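Local coordinates for protein myroilysin (Myroides profundi, PDB 5CZW) that probably acts as a zinc-dependent endopeptidase of the astacin (M12A) family, captured here in a form whose propeptide binds the zinc, at residues 51-56 against 89-94; 55-60 against 122-127; 117-122 against 133-138; 147-152 against 203-208. The protein carries 1 engineered substitution. One frame throughout, in Å; residues are numbered along the deposited sequence.

The four contacts run from the sheet at one side of the chain to the zinc site. Contact 1 and contact 2 share Gly55 and Gly56, and Phe93 CE1 of the first packs 3.4 Å from Val60 CG1 of the second. Contact 3 joins contact 1 through neighbouring strands, where Thr92 OG1 lies 2.7 Å from Asn118 OD1. It shares Phe122 with contact 2. Contacts 3 and 4 both touch the zinc ion, which His137, His141, His147 and Cys23 bind. His137 NE2 and His147 NE2 are 3.5 Å apart around it. Contact 1 is remote from contact 4, their centres being about 25 Å apart.

Contact 1 of 4, residues 51-56 against 89-94; sequences VGLYGG and IRVTFT
Gly52 meets strand 89-92 with both of its backbone groups. Its N donates to Ile89 O at 2.8 Å. Its O accepts from Val91 N at 2.9 Å, and that bond is almost straight, with 173° at the hydrogen. Tyr54 N then reaches Val91 O at 2.7 Å. This is the bonding of two parallel strands in register. Val51, Leu53, Ile89 and Val91 share one face. There Leu53 and Val91 lie side by side, with Leu53 CD2 3.5 Å from Val91 CB. On the other face the Tyr54 ring runs alongside the Arg90 chain. Its CE1 sits 3.6 Å from Arg90 CB, and its OH sits 3.7 Å from Arg90 CD. Tyr54 CG is anti to the carbonyl carbon (chi1 -64°), which lays the ring back over Gly52. A side chain on Gly52 would be crowded by Tyr54 CE1. The ring and the guanidinium are nearly perpendicular, at 85°, and do not stack. A serine at Tyr54 would probably cost the aliphatic part of Arg90 the cover of the ring and open a gap over Gly52. Arg90 NE is held by Glu114 O. Past the strands, the Phe93 ring turns its edge to Tyr54 O, with CD2 at 3.4 Å. A water also bridges Tyr54 O and Phe93 N. Gly56 passes close to this ring, and a CB there would clash with Phe93 CD2. In the mixed sheet of this astacin-type domain, strand 78-81 flanks 48-54, and Val51 touches its Phe79 and Phe81. Strand 117-118 flanks 89-92, with Met117 against Ile89 and Val91.

Contact 2 of 4, residues 55-60 against 122-127; sequences GGTPYV and FDDSTS
Thr57 and Asp124 come at each other from opposite directions and make the short bond of this contact. Thr57 OG1 donates to Asp124 OD1 at 2.6 Å, on the syn lone pair of that oxygen. The same hydroxyl oxygen accepts from Val60 N at 3.1 Å, in a bond of 169° at the hydrogen. Thr57 is thus the N-cap of helix 58-63, and its OG1 takes part in two bonds, as donor to Asp124 and as acceptor from Val60. The torsion that sets OG1 between the backbone N and the carbonyl carbon (chi1 62°) turns it to the helix start. A valine in place of Thr57 would probably leave Val60 N without its cap and Asp124 OD1 without this donor. Val60 fills the buried part. Its CG1 lies 4.1 Å from Phe122 CB, and its CG2 lies 3.8 Å from Asp123 O. Phe131 of helix 128-143 touches both Val60 and Phe122. The facing loop is a type I beta turn from Asp123 to Thr126, with an Asx turn in which Asp123 OD1 accepts from Ser125 N at 2.8 Å. It leads into the helix that carries zinc ligands, where Ser127 is the N-cap and its OG accepts from Glu130 N. The outer side is looser. Asp124 is exposed, and the Tyr59 ring slides past its carboxylate with the planes 74° apart. Tyr59 CE2 is 3.6 Å from Asp124 O. Farther out the two segments meet through a water lying 2.6 Å from Tyr59 OH and 2.9 Å from Thr126 O.

Contact 3 of 4, residues 117-122 against 133-138; sequences MNFGWF and RTVIHE. With ZN (zinc ion), chain B.
Trp121 NE1, Thr134 OG1 and Arg133 NH2 converge on one carboxylate oxygen, OE2 of Glu130, a turn earlier in the helix. Two hydrogen bonds and the Arg133 salt bridge hold that oxygen. The helix carries the HExxH zinc motif of the metzincins, with His137 and Glu138 in this segment. His137 NE2 binds the zinc at 2.3 Å, and its ND1 is held by Ile202 O. The segment 117-122 covers another side of the helix with side chains. Thr134 OG1 lies at the edge of the Trp121 ring, 3.5 Å from CZ2. Thr134 CG2 is anti to the backbone N, which directs the methyl at two phenyl rings. It meets the edge of Phe119 at CD1, 3.7 Å away, and reaches Phe122 CZ at 3.6 Å. These two phenylalanine rings stack on each other. The Val135 side chain crosses that of Phe122 at about a right angle, with Val135 CG2 3.6 Å from Phe122 CE2. Phe119 also slides past Glu138, and Phe119 CE1 lies 3.6 Å from Glu138 CG. The last touch comes from strand 117-118, where Met117 bends at chi3 and puts CE 3.8 Å from Glu138 O.

Contact 4 of 4, residues 147-152 against 203-208; sequences HEHQHP and MHYSIS. With ZN (zinc ion), chain B.
His147 has CG anti to its carbonyl carbon (chi1 -76°), while Tyr205 has CG anti to its N (chi1 179°), and these turns bring the two rings together. His147 is the third histidine of the extended HExxHxxGxxH zinc motif. Segment 203-208 begins in what is known in metzincins as the Met-turn. Tyr205 CD1 sits over the centre of the His147 ring, 3.5 Å from His147 CE1, with the rings oblique to each other. The His147 ring is fixed further by Tyr187 OH at ND1 and by the zinc ion at NE2, 2.1 Å away. The Met203 side chain touches His137 and His141, two of the other zinc ligands. Two backbone bonds tie the segments. Glu148 N donates to Met203 O at 2.9 Å, but from 57° above the carbonyl plane. Tyr205 N donates to Glu148 O at 2.9 Å. Glu148 CB rests over the centre of the His204 ring, 3.6 Å from the ring centroid, a CH-pi contact. The Glu148 carboxylate leads away and is bonded to Thr192 OG1 and Gln193 N. A water links His149 ND1 to Tyr205 O, which it meets at 2.8 Å. In astacin the tyrosine of this turn can bind the metal. Here Cys23 SG completes the zinc site with the three histidines, consistent with a cysteine-switch latent form, and Tyr205 OH stands 8.0 Å from the zinc ion.

Contact 1 of 4, residues 51-56 against 89-94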
loop_
_atom_site.group_PDB
_atom_site.type_symbol
_atom_site.label_atom_id
_atom_site.label_comp_id
_atom_site.label_asym_id
_atom_site.label_seq_id
_atom_site.Cartn_x
_atom_site.Cartn_y
_atom_site.Cartn_z
ATOM N N VAL A 51 14.479 2.741 -6.315
ATOM C CA VAL A 51 13.372 3.430 -5.608
ATOM C C VAL A 51 13.673 4.903 -5.578
ATOM O O VAL A 51 14.791 5.276 -5.143
ATOM C CB VAL A 51 13.170 2.887 -4.163
ATOM C CG1 VAL A 51 11.946 3.560 -3.542
ATOM C CG2 VAL A 51 12.996 1.392 -4.195
ATOM N N GLY A 52 12.721 5.770 -5.922
ATOM C CA GLY A 52 12.969 7.119 -5.736
ATOM C C GLY A 52 11.878 7.682 -4.843
ATOM O O GLY A 52 10.714 7.286 -4.931
ATOM N N LEU A 53 12.269 8.606 -4.021
ATOM C CA LEU A 53 11.347 9.286 -3.079
ATOM C C LEU A 53 11.106 10.717 -3.555
ATOM O O LEU A 53 12.005 11.565 -3.844
ATOM C CB LEU A 53 11.927 9.217 -1.649
ATOM C CG LEU A 53 12.300 7.827 -1.060
ATOM C CD1 LEU A 53 12.809 7.907 0.380
ATOM C CD2 LEU A 53 11.106 6.849 -1.184
ATOM N N TYR A 54 9.837 11.046 -3.626
ATOM C CA TYR A 54 9.460 12.327 -4.154
ATOM C C TYR A 54 8.750 13.142 -3.108
ATOM O O TYR A 54 7.637 12.824 -2.747
ATOM C CB TYR A 54 8.577 12.144 -5.416
ATOM C CG TYR A 54 9.269 11.489 -6.559
ATOM C CD1 TYR A 54 9.478 10.122 -6.574
ATOM C CD2 TYR A 54 9.677 12.213 -7.656
ATOM C CE1 TYR A 54 10.089 9.479 -7.637
ATOM C CE2 TYR A 54 10.298 11.576 -8.730
ATOM C CZ TYR A 54 10.463 10.252 -8.739
ATOM O OH TYR A 54 11.086 9.699 -9.809
ATOM N N GLY A 55 9.410 14.211 -2.653
ATOM C CA GLY A 55 8.856 15.006 -1.534
ATOM C C GLY A 55 9.103 14.348 -0.195
ATOM O O GLY A 55 10.006 13.476 -0.097
ATOM N N GLY A 56 8.248 14.654 0.785
ATOM C CA GLY A 56 8.449 14.184 2.163
ATOM C C GLY A 56 9.621 14.886 2.819
ATOM O O GLY A 56 10.470 15.514 2.173
ATOM N N ILE A 89 10.473 2.051 -8.780
ATOM C CA ILE A 89 9.433 2.352 -7.762
ATOM C C ILE A 89 9.586 3.804 -7.470
ATOM O O ILE A 89 10.659 4.311 -7.181
ATOM C CB ILE A 89 9.602 1.503 -6.509
ATOM C CG1 ILE A 89 9.325 0.026 -6.893
ATOM C CG2 ILE A 89 8.655 1.962 -5.384
ATOM C CD1 ILE A 89 9.670 -0.944 -5.812
ATOM N N ARG A 90 8.446 4.497 -7.577
ATOM C CA ARG A 90 8.399 5.981 -7.421
ATOM C C ARG A 90 7.370 6.343 -6.336
ATOM O O ARG A 90 6.168 6.079 -6.474
ATOM C CB ARG A 90 8.100 6.726 -8.716
ATOM C CG ARG A 90 9.156 6.385 -9.792
ATOM C CD ARG A 90 8.882 7.060 -11.148
ATOM N NE ARG A 90 7.690 6.577 -11.760
ATOM C CZ ARG A 90 7.593 5.498 -12.492
ATOM N NH1 ARG A 90 8.611 4.749 -12.653
ATOM N NH2 ARG A 90 6.410 5.133 -13.008
ATOM N N VAL A 91 7.906 6.758 -5.202
ATOM C CA VAL A 91 7.129 6.932 -3.954
ATOM C C VAL A 91 6.824 8.445 -3.680
ATOM O O VAL A 91 7.736 9.333 -3.641
ATOM C CB VAL A 91 7.963 6.464 -2.743
ATOM C CG1 VAL A 91 7.086 6.647 -1.490
ATOM C CG2 VAL A 91 8.476 5.062 -2.955
ATOM N N THR A 92 5.550 8.746 -3.600
ATOM C CA THR A 92 5.109 10.048 -3.117
ATOM C C THR A 92 4.540 10.029 -1.726
ATOM O O THR A 92 4.276 8.962 -1.188
ATOM C CB THR A 92 4.102 10.644 -4.092
ATOM O OG1 THR A 92 3.089 9.701 -4.344
ATOM C CG2 THR A 92 4.814 11.056 -5.435
ATOM N N PHE A 93 4.286 11.256 -1.222
ATOM C CA PHE A 93 3.844 11.484 0.144
ATOM C C PHE A 93 2.637 12.407 0.126
ATOM O O PHE A 93 2.540 13.402 0.952
ATOM C CB PHE A 93 4.983 12.069 0.947
ATOM C CG PHE A 93 6.117 11.100 1.068
ATOM C CD1 PHE A 93 6.123 10.077 2.063
ATOM C CD2 PHE A 93 7.135 11.165 0.192
ATOM C CE1 PHE A 93 7.179 9.178 2.117
ATOM C CE2 PHE A 93 8.155 10.236 0.261
ATOM C CZ PHE A 93 8.145 9.263 1.194
ATOM N N THR A 94 1.725 12.093 -0.760
ATOM C CA THR A 94 0.572 13.012 -0.963
ATOM C C THR A 94 -0.411 12.738 0.167
ATOM O O THR A 94 -1.033 11.653 0.251
ATOM C CB THR A 94 -0.061 12.741 -2.320
ATOM O OG1 THR A 94 0.898 12.997 -3.364
ATOM C CG2 THR A 94 -1.306 13.552 -2.496
HETATM O O HOH W 1 5.270 13.833 -2.245
#

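Contact 2 of 4, residues 55-60 against 122-127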
loop_
_atom_site.group_PDB
_atom_site.type_symbol
_atom_site.label_atom_id
_atom_site.label_comp_id
_atom_site.label_asym_id
_atom_site.label_seq_id
_atom_site.Cartn_x
_atom_site.Cartn_y
_atom_site.Cartn_z
ATOM N N GLY A 55 9.410 14.211 -2.653
ATOM C CA GLY A 55 8.856 15.006 -1.534
ATOM C C GLY A 55 9.103 14.348 -0.195
ATOM O O GLY A 55 10.006 13.476 -0.097
ATOM N N GLY A 56 8.248 14.654 0.785
ATOM C CA GLY A 56 8.449 14.184 2.163
ATOM C C GLY A 56 9.621 14.886 2.819
ATOM O O GLY A 56 10.470 15.514 2.173
ATOM N N THR A 57 9.704 14.778 4.113
ATOM C CA THR A 57 10.777 15.425 4.833
ATOM C C THR A 57 11.948 14.463 4.887
ATOM O O THR A 57 11.739 13.245 4.656
ATOM C CB THR A 57 10.365 15.723 6.288
ATOM O OG1 THR A 57 10.091 14.485 6.953
ATOM C CG2 THR A 57 9.167 16.608 6.356
ATOM N N PRO A 58 13.142 14.944 5.255
ATOM C CA PRO A 58 14.251 13.963 5.374
ATOM C C PRO A 58 13.953 12.855 6.372
ATOM O O PRO A 58 14.397 11.705 6.187
ATOM C CB PRO A 58 15.491 14.824 5.753
ATOM C CG PRO A 58 15.123 16.169 5.243
ATOM C CD PRO A 58 13.657 16.307 5.193
ATOM N N TYR A 59 13.294 13.188 7.464
ATOM C CA TYR A 59 12.965 12.203 8.470
ATOM C C TYR A 59 12.067 11.126 7.946
ATOM O O TYR A 59 12.409 9.871 8.052
ATOM C CB TYR A 59 12.323 12.852 9.678
ATOM C CG TYR A 59 11.986 11.973 10.837
ATOM C CD1 TYR A 59 12.978 11.465 11.628
ATOM C CD2 TYR A 59 10.697 11.548 11.037
ATOM C CE1 TYR A 59 12.694 10.598 12.676
ATOM C CE2 TYR A 59 10.391 10.695 12.089
ATOM C CZ TYR A 59 11.411 10.266 12.899
ATOM O OH TYR A 59 11.095 9.435 13.946
ATOM N N VAL A 60 10.965 11.567 7.343
ATOM C CA VAL A 60 10.036 10.616 6.737
ATOM C C VAL A 60 10.745 9.753 5.700
ATOM O O VAL A 60 10.538 8.563 5.642
ATOM C CB VAL A 60 8.763 11.331 6.189
ATOM C CG1 VAL A 60 7.950 10.443 5.201
ATOM C CG2 VAL A 60 7.856 11.645 7.328
ATOM N N PHE A 122 1.985 10.014 6.740
ATOM C CA PHE A 122 3.164 10.129 7.562
ATOM C C PHE A 122 3.493 11.628 7.792
ATOM O O PHE A 122 3.273 12.506 6.938
ATOM C CB PHE A 122 4.343 9.428 6.934
ATOM C CG PHE A 122 4.249 7.946 6.787
ATOM C CD1 PHE A 122 3.509 7.151 7.622
ATOM C CD2 PHE A 122 4.999 7.348 5.799
ATOM C CE1 PHE A 122 3.497 5.779 7.458
ATOM C CE2 PHE A 122 5.051 6.013 5.703
ATOM C CZ PHE A 122 4.309 5.226 6.577
ATOM N N ASP A 123 4.073 11.899 8.958
ATOM C CA ASP A 123 4.664 13.227 9.275
ATOM C C ASP A 123 5.726 12.974 10.338
ATOM O O ASP A 123 6.040 11.834 10.626
ATOM C CB ASP A 123 3.605 14.196 9.769
ATOM C CG ASP A 123 2.895 13.728 11.054
ATOM O OD1 ASP A 123 3.580 13.245 12.021
ATOM O OD2 ASP A 123 1.613 13.781 11.091
ATOM N N ASP A 124 6.413 14.032 10.772
ATOM C CA ASP A 124 7.638 13.828 11.531
ATOM C C ASP A 124 7.285 13.352 12.962
ATOM O O ASP A 124 8.182 12.978 13.733
ATOM C CB ASP A 124 8.462 15.124 11.587
ATOM C CG ASP A 124 9.197 15.418 10.292
ATOM O OD1 ASP A 124 9.123 14.663 9.313
ATOM O OD2 ASP A 124 9.834 16.461 10.264
ATOM N N SER A 125 6.022 13.413 13.323
ATOM C CA SER A 125 5.592 12.851 14.622
ATOM C C SER A 125 5.089 11.417 14.544
ATOM O O SER A 125 4.792 10.806 15.583
ATOM C CB SER A 125 4.551 13.750 15.275
ATOM O OG SER A 125 5.176 14.952 15.742
ATOM N N THR A 126 5.145 10.777 13.366
ATOM C CA THR A 126 4.590 9.449 13.194
ATOM C C THR A 126 5.417 8.439 14.027
ATOM O O THR A 126 6.632 8.485 14.036
ATOM C CB THR A 126 4.548 9.085 11.662
ATOM O OG1 THR A 126 3.593 9.922 10.998
ATOM C CG2 THR A 126 4.169 7.646 11.454
ATOM N N SER A 127 4.710 7.531 14.692
ATOM C CA SER A 127 5.344 6.499 15.519
ATOM C C SER A 127 6.176 5.516 14.744
ATOM O O SER A 127 5.902 5.251 13.563
ATOM C CB SER A 127 4.267 5.743 16.314
ATOM O OG SER A 127 3.566 4.831 15.520
HETATM O O HOH W 2 9.387 7.498 14.246
#

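Contact 3 of 4, residues 117-122 against 133-138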
loop_
_atom_site.group_PDB
_atom_site.type_symbol
_atom_site.label_atom_id
_atom_site.label_comp_id
_atom_site.label_asym_id
_atom_site.label_seq_id
_atom_site.Cartn_x
_atom_site.Cartn_y
_atom_site.Cartn_z
ATOM N N MET A 117 3.805 4.317 -5.848
ATOM C CA MET A 117 3.498 4.088 -4.434
ATOM C C MET A 117 3.213 5.455 -3.783
ATOM O O MET A 117 3.834 6.468 -4.152
ATOM C CB MET A 117 4.725 3.484 -3.759
ATOM C CG MET A 117 4.525 3.118 -2.282
ATOM S SD MET A 117 5.975 2.327 -1.513
ATOM C CE MET A 117 6.164 0.827 -2.466
ATOM N N ASN A 118 2.333 5.503 -2.773
ATOM C CA ASN A 118 2.072 6.752 -2.027
ATOM C C ASN A 118 1.909 6.369 -0.537
ATOM O O ASN A 118 1.324 5.392 -0.207
ATOM C CB ASN A 118 0.817 7.417 -2.496
ATOM C CG ASN A 118 0.625 8.803 -1.919
ATOM O OD1 ASN A 118 1.450 9.698 -2.196
ATOM N ND2 ASN A 118 -0.356 8.991 -1.014
ATOM N N PHE A 119 2.433 7.252 0.309
ATOM C CA PHE A 119 2.171 7.208 1.734
ATOM C C PHE A 119 1.358 8.473 2.049
ATOM O O PHE A 119 1.844 9.583 1.888
ATOM C CB PHE A 119 3.489 7.215 2.428
ATOM C CG PHE A 119 4.198 5.907 2.316
ATOM C CD1 PHE A 119 3.644 4.773 2.875
ATOM C CD2 PHE A 119 5.297 5.792 1.538
ATOM C CE1 PHE A 119 4.317 3.563 2.713
ATOM C CE2 PHE A 119 5.983 4.614 1.348
ATOM C CZ PHE A 119 5.480 3.477 1.936
ATOM N N GLY A 120 0.147 8.224 2.486
ATOM C CA GLY A 120 -0.801 9.318 2.647
ATOM C C GLY A 120 -0.902 10.006 3.986
ATOM O O GLY A 120 -1.725 10.937 4.082
ATOM N N TRP A 121 -0.215 9.505 5.004
ATOM C CA TRP A 121 -0.401 10.040 6.371
ATOM C C TRP A 121 0.808 10.129 7.266
ATOM O O TRP A 121 0.645 10.378 8.507
ATOM C CB TRP A 121 -1.503 9.271 7.079
ATOM C CG TRP A 121 -1.285 7.766 7.220
ATOM C CD1 TRP A 121 -0.471 7.146 8.084
ATOM C CD2 TRP A 121 -1.855 6.718 6.407
ATOM N NE1 TRP A 121 -0.504 5.801 7.913
ATOM C CE2 TRP A 121 -1.348 5.515 6.871
ATOM C CE3 TRP A 121 -2.753 6.696 5.327
ATOM C CZ2 TRP A 121 -1.718 4.282 6.308
ATOM C CZ3 TRP A 121 -3.146 5.506 4.810
ATOM C CH2 TRP A 121 -2.633 4.318 5.290
ATOM N N PHE A 122 1.985 10.014 6.740
ATOM C CA PHE A 122 3.164 10.129 7.562
ATOM C C PHE A 122 3.493 11.628 7.792
ATOM O O PHE A 122 3.273 12.506 6.938
ATOM C CB PHE A 122 4.343 9.428 6.934
ATOM C CG PHE A 122 4.249 7.946 6.787
ATOM C CD1 PHE A 122 3.509 7.151 7.622
ATOM C CD2 PHE A 122 4.999 7.348 5.799
ATOM C CE1 PHE A 122 3.497 5.779 7.458
ATOM C CE2 PHE A 122 5.051 6.013 5.703
ATOM C CZ PHE A 122 4.309 5.226 6.577
ATOM N N ARG A 133 4.617 -0.593 10.200
ATOM C CA ARG A 133 3.436 -1.219 9.653
ATOM C C ARG A 133 3.149 -0.824 8.201
ATOM O O ARG A 133 2.947 -1.662 7.332
ATOM C CB ARG A 133 2.207 -0.869 10.528
ATOM C CG ARG A 133 0.874 -1.485 10.078
ATOM C CD ARG A 133 -0.292 -1.027 10.948
ATOM N NE ARG A 133 -0.704 0.316 10.664
ATOM C CZ ARG A 133 -1.727 0.673 9.886
ATOM N NH1 ARG A 133 -2.478 -0.204 9.300
ATOM N NH2 ARG A 133 -1.970 1.931 9.713
ATOM N N THR A 134 3.114 0.458 7.989
ATOM C CA THR A 134 2.589 0.946 6.679
ATOM C C THR A 134 3.710 0.827 5.576
ATOM O O THR A 134 3.417 0.421 4.414
ATOM C CB THR A 134 2.023 2.331 6.826
ATOM O OG1 THR A 134 0.807 2.228 7.597
ATOM C CG2 THR A 134 1.720 2.996 5.449
ATOM N N VAL A 135 4.979 1.068 5.955
ATOM C CA VAL A 135 6.043 0.976 4.967
ATOM C C VAL A 135 6.225 -0.497 4.576
ATOM O O VAL A 135 6.239 -0.850 3.374
ATOM C CB VAL A 135 7.374 1.575 5.424
ATOM C CG1 VAL A 135 8.460 1.305 4.426
ATOM C CG2 VAL A 135 7.163 3.056 5.640
ATOM N N ILE A 136 6.401 -1.386 5.542
ATOM C CA ILE A 136 6.594 -2.789 5.208
ATOM C C ILE A 136 5.393 -3.292 4.416
ATOM O O ILE A 136 5.587 -3.972 3.439
ATOM C CB ILE A 136 6.848 -3.661 6.470
ATOM C CG1 ILE A 136 8.092 -3.111 7.176
ATOM C CG2 ILE A 136 7.017 -5.124 6.132
ATOM C CD1 ILE A 136 8.581 -3.940 8.320
ATOM N N HIS A 137 4.200 -2.928 4.817
ATOM C CA HIS A 137 3.014 -3.335 4.066
ATOM C C HIS A 137 3.008 -2.918 2.564
ATOM O O HIS A 137 2.804 -3.724 1.694
ATOM C CB HIS A 137 1.817 -2.787 4.794
ATOM C CG HIS A 137 0.511 -3.187 4.221
ATOM N ND1 HIS A 137 -0.188 -4.227 4.747
ATOM C CD2 HIS A 137 -0.265 -2.649 3.263
ATOM C CE1 HIS A 137 -1.308 -4.362 4.114
ATOM N NE2 HIS A 137 -1.406 -3.383 3.256
ATOM N N GLU A 138 3.242 -1.646 2.333
ATOM C CA GLU A 138 3.252 -1.176 0.956
ATOM C C GLU A 138 4.335 -1.763 0.164
ATOM O O GLU A 138 4.137 -2.083 -1.028
ATOM C CB GLU A 138 3.270 0.384 0.875
ATOM C CG GLU A 138 2.010 1.106 1.420
ATOM C CD GLU A 138 0.658 0.576 0.917
ATOM O OE1 GLU A 138 0.564 -0.008 -0.161
ATOM O OE2 GLU A 138 -0.354 0.811 1.698
HETATM ZN ZN ZN B . -2.505 -2.905 1.280
#

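Contact 4 of 4, residues 147-152 against 203-208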
loop_
_atom_site.group_PDB
_atom_site.type_symbol
_atom_site.label_atom_id
_atom_site.label_comp_id
_atom_site.label_asym_id
_atom_site.label_seq_id
_atom_site.Cartn_x
_atom_site.Cartn_y
_atom_site.Cartn_z
ATOM N N HIS A 147 -3.472 -8.389 -0.340
ATOM C CA HIS A 147 -4.014 -8.399 0.934
ATOM C C HIS A 147 -4.397 -9.773 1.496
ATOM O O HIS A 147 -5.026 -10.591 0.824
ATOM C CB HIS A 147 -5.274 -7.544 0.966
ATOM C CG HIS A 147 -4.977 -6.067 0.971
ATOM N ND1 HIS A 147 -5.638 -5.176 0.162
ATOM C CD2 HIS A 147 -3.998 -5.334 1.578
ATOM C CE1 HIS A 147 -5.131 -3.971 0.310
ATOM N NE2 HIS A 147 -4.221 -4.045 1.225
ATOM N N GLU A 148 -4.134 -9.945 2.756
ATOM C CA GLU A 148 -4.791 -11.018 3.574
ATOM C C GLU A 148 -6.032 -10.452 4.204
ATOM O O GLU A 148 -5.969 -9.413 4.828
ATOM C CB GLU A 148 -3.853 -11.461 4.701
ATOM C CG GLU A 148 -2.592 -12.179 4.179
ATOM C CD GLU A 148 -2.910 -13.556 3.590
ATOM O OE1 GLU A 148 -3.731 -14.358 4.187
ATOM O OE2 GLU A 148 -2.418 -13.811 2.455
ATOM N N HIS A 149 -7.184 -11.066 3.960
ATOM C CA HIS A 149 -8.441 -10.555 4.524
ATOM C C HIS A 149 -9.241 -11.766 4.987
ATOM O O HIS A 149 -9.569 -12.602 4.206
ATOM C CB HIS A 149 -9.199 -9.811 3.482
ATOM C CG HIS A 149 -10.580 -9.482 3.900
ATOM N ND1 HIS A 149 -10.851 -8.576 4.896
ATOM C CD2 HIS A 149 -11.766 -9.914 3.438
ATOM C CE1 HIS A 149 -12.165 -8.492 5.062
ATOM N NE2 HIS A 149 -12.738 -9.288 4.171
ATOM N N GLN A 150 -9.456 -11.848 6.285
ATOM C CA GLN A 150 -10.242 -12.896 6.899
ATOM C C GLN A 150 -11.583 -12.251 7.028
ATOM O O GLN A 150 -11.728 -11.305 7.795
ATOM C CB GLN A 150 -9.652 -13.184 8.307
ATOM C CG GLN A 150 -10.153 -14.448 8.987
ATOM C CD GLN A 150 -9.632 -15.665 8.257
ATOM O OE1 GLN A 150 -10.339 -16.648 8.096
ATOM N NE2 GLN A 150 -8.405 -15.560 7.720
ATOM N N HIS A 151 -12.534 -12.703 6.221
ATOM C CA HIS A 151 -13.852 -12.148 6.216
ATOM C C HIS A 151 -14.636 -12.453 7.518
ATOM O O HIS A 151 -14.719 -13.602 7.913
ATOM C CB HIS A 151 -14.648 -12.621 4.989
ATOM C CG HIS A 151 -15.879 -11.812 4.816
ATOM N ND1 HIS A 151 -15.820 -10.486 4.449
ATOM C CD2 HIS A 151 -17.183 -12.077 5.082
ATOM C CE1 HIS A 151 -17.036 -9.970 4.479
ATOM N NE2 HIS A 151 -17.882 -10.925 4.821
ATOM N N PRO A 152 -15.160 -11.414 8.198
ATOM C CA PRO A 152 -15.807 -11.800 9.453
ATOM C C PRO A 152 -17.172 -12.449 9.218
ATOM O O PRO A 152 -17.863 -12.109 8.242
ATOM C CB PRO A 152 -16.070 -10.477 10.094
ATOM C CG PRO A 152 -16.235 -9.513 8.990
ATOM C CD PRO A 152 -15.123 -9.946 8.087
ATOM N N MET A 203 0.458 -8.201 5.802
ATOM C CA MET A 203 -0.402 -7.973 4.640
ATOM C C MET A 203 -1.906 -7.903 4.939
ATOM O O MET A 203 -2.717 -7.733 4.034
ATOM C CB MET A 203 -0.048 -8.905 3.441
ATOM C CG MET A 203 1.360 -8.731 2.851
ATOM S SD MET A 203 1.897 -7.028 2.664
ATOM C CE MET A 203 0.778 -6.432 1.385
ATOM N N HIS A 204 -2.276 -8.049 6.202
ATOM C CA HIS A 204 -3.707 -8.012 6.530
ATOM C C HIS A 204 -4.274 -6.685 6.126
ATOM O O HIS A 204 -3.625 -5.722 6.211
ATOM C CB HIS A 204 -4.076 -8.431 7.984
ATOM C CG HIS A 204 -4.406 -9.883 8.120
ATOM N ND1 HIS A 204 -5.652 -10.399 7.824
ATOM C CD2 HIS A 204 -3.621 -10.944 8.420
ATOM C CE1 HIS A 204 -5.631 -11.700 7.993
ATOM N NE2 HIS A 204 -4.406 -12.060 8.332
ATOM N N TYR A 205 -5.507 -6.705 5.678
ATOM C CA TYR A 205 -6.227 -5.507 5.181
ATOM C C TYR A 205 -6.929 -4.811 6.316
ATOM O O TYR A 205 -7.776 -5.389 7.038
ATOM C CB TYR A 205 -7.276 -5.994 4.170
ATOM C CG TYR A 205 -8.087 -4.922 3.600
ATOM C CD1 TYR A 205 -7.518 -3.982 2.833
ATOM C CD2 TYR A 205 -9.433 -4.992 3.633
ATOM C CE1 TYR A 205 -8.253 -2.986 2.245
ATOM C CE2 TYR A 205 -10.203 -3.986 3.146
ATOM C CZ TYR A 205 -9.619 -2.995 2.382
ATOM O OH TYR A 205 -10.387 -2.000 1.779
ATOM N N SER A 206 -6.522 -3.591 6.563
ATOM C CA SER A 206 -7.111 -2.765 7.587
ATOM C C SER A 206 -8.421 -2.153 7.132
ATOM O O SER A 206 -8.472 -1.621 6.093
ATOM C CB SER A 206 -6.160 -1.602 7.826
ATOM O OG SER A 206 -4.966 -2.093 8.295
ATOM N N ILE A 207 -9.440 -2.220 7.973
ATOM C CA ILE A 207 -10.729 -1.630 7.720
ATOM C C ILE A 207 -10.868 -0.454 8.681
ATOM O O ILE A 207 -10.898 -0.616 9.901
ATOM C CB ILE A 207 -11.908 -2.626 7.840
ATOM C CG1 ILE A 207 -11.716 -3.712 6.755
ATOM C CG2 ILE A 207 -13.233 -1.904 7.614
ATOM C CD1 ILE A 207 -12.533 -4.970 6.892
ATOM N N SER A 208 -10.954 0.737 8.108
ATOM C CA SER A 208 -10.904 1.938 8.924
ATOM C C SER A 208 -12.275 2.223 9.478
ATOM O O SER A 208 -13.287 2.168 8.746
ATOM C CB SER A 208 -10.469 3.107 8.070
ATOM O OG SER A 208 -10.561 4.276 8.805
HETATM ZN ZN ZN B . -2.505 -2.905 1.280
HETATM O O HOH W 3 -9.398 -7.645 7.046
HETATM O O HOH W 4 -8.123 -9.881 8.046
#